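PDB 3ORF: dihydropteridine reductase from Dictyostelium discoideum, which catalyses the NADH- or NADPH-dependent reduction of quinonoid dihydropteridine, probably regenerating the tetrahydrobiopterin cofactor of the aromatic amino acid hydroxylases. Local coordinates for residues L220-W223 against D228-P231. Sequence-based numbering, arbitrary orientation.
Sequences LFEW and DSRP
Arg230 reaches back to the last turn of helix 213-225 and donates NE to the carbonyl O of Trp223 at 2.9 Å. The N-H points almost straight at the oxygen (168°), which lies in the guanidinium plane at its edge; NE itself sits tilted 30° from the carbonyl plane. NH2 adds a weak second bond to the same oxygen, while NH1 is taken by the carbonyl of Gly137. The chain, extended from CG to NE, brings the guanidinium edge to the Trp223 carbonyl. A leucine here, lacking the guanidinium, would probably leave the carbonyls of Trp223 and Gly137 without this donor and weaken the tie between the loop and the helix end.

Next along the chain, Pro231 packs against the Trp223 indole. Its CD sits over the five-membered ring on one face, toward the rim, 3.7 Å from the centroid in a CH-pi contact, and Pro231 CG comes 3.9 Å from Trp223 CZ2 beside the six-membered ring. In the alpha-beta-alpha sandwich of the Rossmann fold, as in the short-chain dehydrogenases/reductases, helix 213-225 packs on the sheet and the loop turns back toward strand 236-242. Trp223 and Pro231 both touch Leu186 of strand 184-190 and Val237 of strand 236-242, so the helix end and the loop pack together on the sheet.

At the indole edge, Ser229 OG lies in the ring plane, 3.4 Å from CD1 of Trp223. Set between its own backbone N and carbonyl carbon (chi1 79°), the hydroxyl faces the helix end, where it is hydrogen-bonded to the Asn226 carbonyl. Glu222 flanks it, with CG 3.6 Å from Ser229 OG.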
ATOM      1  N   LEU A 220      -0.639  16.442  19.333  1.00 25.90           N
ATOM      2  CA  LEU A 220       0.705  16.482  18.687  1.00 25.97           C
ATOM      3  C   LEU A 220       1.715  17.321  19.448  1.00 26.37           C
ATOM      4  O   LEU A 220       2.941  16.989  19.523  1.00 25.84           O
ATOM      5  CB  LEU A 220       0.623  16.974  17.219  1.00 24.34           C
ATOM      6  CG  LEU A 220      -0.143  16.002  16.241  1.00 26.50           C
ATOM      7  CD1 LEU A 220      -0.383  16.628  14.893  1.00 21.83           C
ATOM      8  CD2 LEU A 220       0.561  14.686  16.042  1.00 22.38           C
ATOM      9  N   PHE A 221       1.219  18.466  19.923  1.00 29.05           N
ATOM     10  CA  PHE A 221       2.009  19.361  20.735  1.00 31.26           C
ATOM     11  C   PHE A 221       2.436  18.737  22.053  1.00 32.29           C
ATOM     12  O   PHE A 221       3.592  18.850  22.408  1.00 34.75           O
ATOM     13  CB  PHE A 221       1.302  20.686  21.001  1.00 32.08           C
ATOM     14  CG  PHE A 221       2.226  21.710  21.660  1.00 35.57           C
ATOM     15  CD1 PHE A 221       3.238  22.298  20.932  1.00 33.36           C
ATOM     16  CD2 PHE A 221       2.031  22.089  22.987  1.00 37.17           C
ATOM     17  CE1 PHE A 221       4.090  23.281  21.558  1.00 43.64           C
ATOM     18  CE2 PHE A 221       2.840  23.055  23.622  1.00 41.65           C
ATOM     19  CZ  PHE A 221       3.879  23.642  22.924  1.00 42.72           C
ATOM     20  N   GLU A 222       1.518  18.087  22.769  1.00 32.63           N
ATOM     21  CA  GLU A 222       1.868  17.320  23.984  1.00 33.66           C
ATOM     22  C   GLU A 222       2.962  16.268  23.709  1.00 33.09           C
ATOM     23  O   GLU A 222       3.916  16.166  24.477  1.00 33.00           O
ATOM     24  CB  GLU A 222       0.602  16.726  24.657  1.00 35.03           C
ATOM     25  CG  GLU A 222       0.817  15.708  25.816  1.00 41.44           C
ATOM     26  CD  GLU A 222      -0.485  14.913  26.243  1.00 50.86           C
ATOM     27  OE1 GLU A 222      -1.479  14.794  25.462  1.00 51.68           O
ATOM     28  OE2 GLU A 222      -0.491  14.364  27.378  1.00 55.32           O
ATOM     29  N   TRP A 223       2.866  15.518  22.615  1.00 32.05           N
ATOM     30  CA  TRP A 223       3.904  14.547  22.322  1.00 32.24           C
ATOM     31  C   TRP A 223       5.221  15.222  21.933  1.00 31.63           C
ATOM     32  O   TRP A 223       6.254  14.683  22.182  1.00 31.82           O
ATOM     33  CB  TRP A 223       3.508  13.587  21.194  1.00 29.92           C
ATOM     34  CG  TRP A 223       2.354  12.598  21.468  1.00 31.40           C
ATOM     35  CD1 TRP A 223       1.925  12.092  22.661  1.00 28.31           C
ATOM     36  CD2 TRP A 223       1.504  12.013  20.459  1.00 29.57           C
ATOM     37  NE1 TRP A 223       0.851  11.225  22.455  1.00 29.24           N
ATOM     38  CE2 TRP A 223       0.596  11.150  21.115  1.00 26.95           C
ATOM     39  CE3 TRP A 223       1.460  12.111  19.051  1.00 28.58           C
ATOM     40  CZ2 TRP A 223      -0.378  10.440  20.427  1.00 28.98           C
ATOM     41  CZ3 TRP A 223       0.478  11.371  18.354  1.00 27.48           C
ATOM     42  CH2 TRP A 223      -0.422  10.569  19.045  1.00 28.31           C
ATOM     43  N   ASP A 228       7.812  11.826  27.492  1.00 41.15           N
ATOM     44  CA  ASP A 228       7.255  10.754  28.334  1.00 41.53           C
ATOM     45  C   ASP A 228       5.827  10.411  27.983  1.00 39.50           C
ATOM     46  O   ASP A 228       5.336   9.383  28.372  1.00 38.69           O
ATOM     47  CB  ASP A 228       7.195  11.194  29.794  1.00 43.62           C
ATOM     48  CG  ASP A 228       8.521  10.967  30.585  1.00 49.04           C
ATOM     49  OD1 ASP A 228       8.377  11.067  31.837  1.00 55.89           O
ATOM     50  OD2 ASP A 228       9.654  10.758  30.023  1.00 47.80           O
ATOM     51  N   SER A 229       5.113  11.322  27.335  1.00 37.83           N
ATOM     52  CA  SER A 229       3.713  11.089  27.116  1.00 36.71           C
ATOM     53  C   SER A 229       3.584  10.322  25.796  1.00 35.02           C
ATOM     54  O   SER A 229       2.493   9.972  25.411  1.00 34.42           O
ATOM     55  CB  SER A 229       2.929  12.433  27.023  1.00 37.37           C
ATOM     56  OG  SER A 229       3.124  12.990  25.719  1.00 35.03           O
ATOM     57  N   ARG A 230       4.689  10.122  25.090  1.00 33.56           N
ATOM     58  CA  ARG A 230       4.664   9.422  23.810  1.00 31.72           C
ATOM     59  C   ARG A 230       4.259   7.955  23.872  1.00 30.48           C
ATOM     60  O   ARG A 230       4.737   7.182  24.710  1.00 29.38           O
ATOM     61  CB  ARG A 230       6.017   9.523  23.107  1.00 33.07           C
ATOM     62  CG  ARG A 230       6.239  10.871  22.424  1.00 30.50           C
ATOM     63  CD  ARG A 230       7.766  11.026  21.984  1.00 31.36           C
ATOM     64  NE  ARG A 230       8.046  12.417  21.638  1.00 32.49           N
ATOM     65  CZ  ARG A 230       9.141  12.873  20.998  1.00 34.74           C
ATOM     66  NH1 ARG A 230      10.114  12.093  20.585  1.00 35.03           N
ATOM     67  NH2 ARG A 230       9.261  14.152  20.772  1.00 34.07           N
ATOM     68  N   PRO A 231       3.336   7.536  22.985  1.00 27.96           N
ATOM     69  CA  PRO A 231       3.096   6.075  22.997  1.00 26.03           C
ATOM     70  C   PRO A 231       4.342   5.307  22.556  1.00 25.06           C
ATOM     71  O   PRO A 231       5.219   5.841  21.947  1.00 22.80           O
ATOM     72  CB  PRO A 231       2.010   5.877  21.915  1.00 25.09           C
ATOM     73  CG  PRO A 231       1.433   7.262  21.655  1.00 23.91           C
ATOM     74  CD  PRO A 231       2.472   8.265  22.055  1.00 26.86           C
TER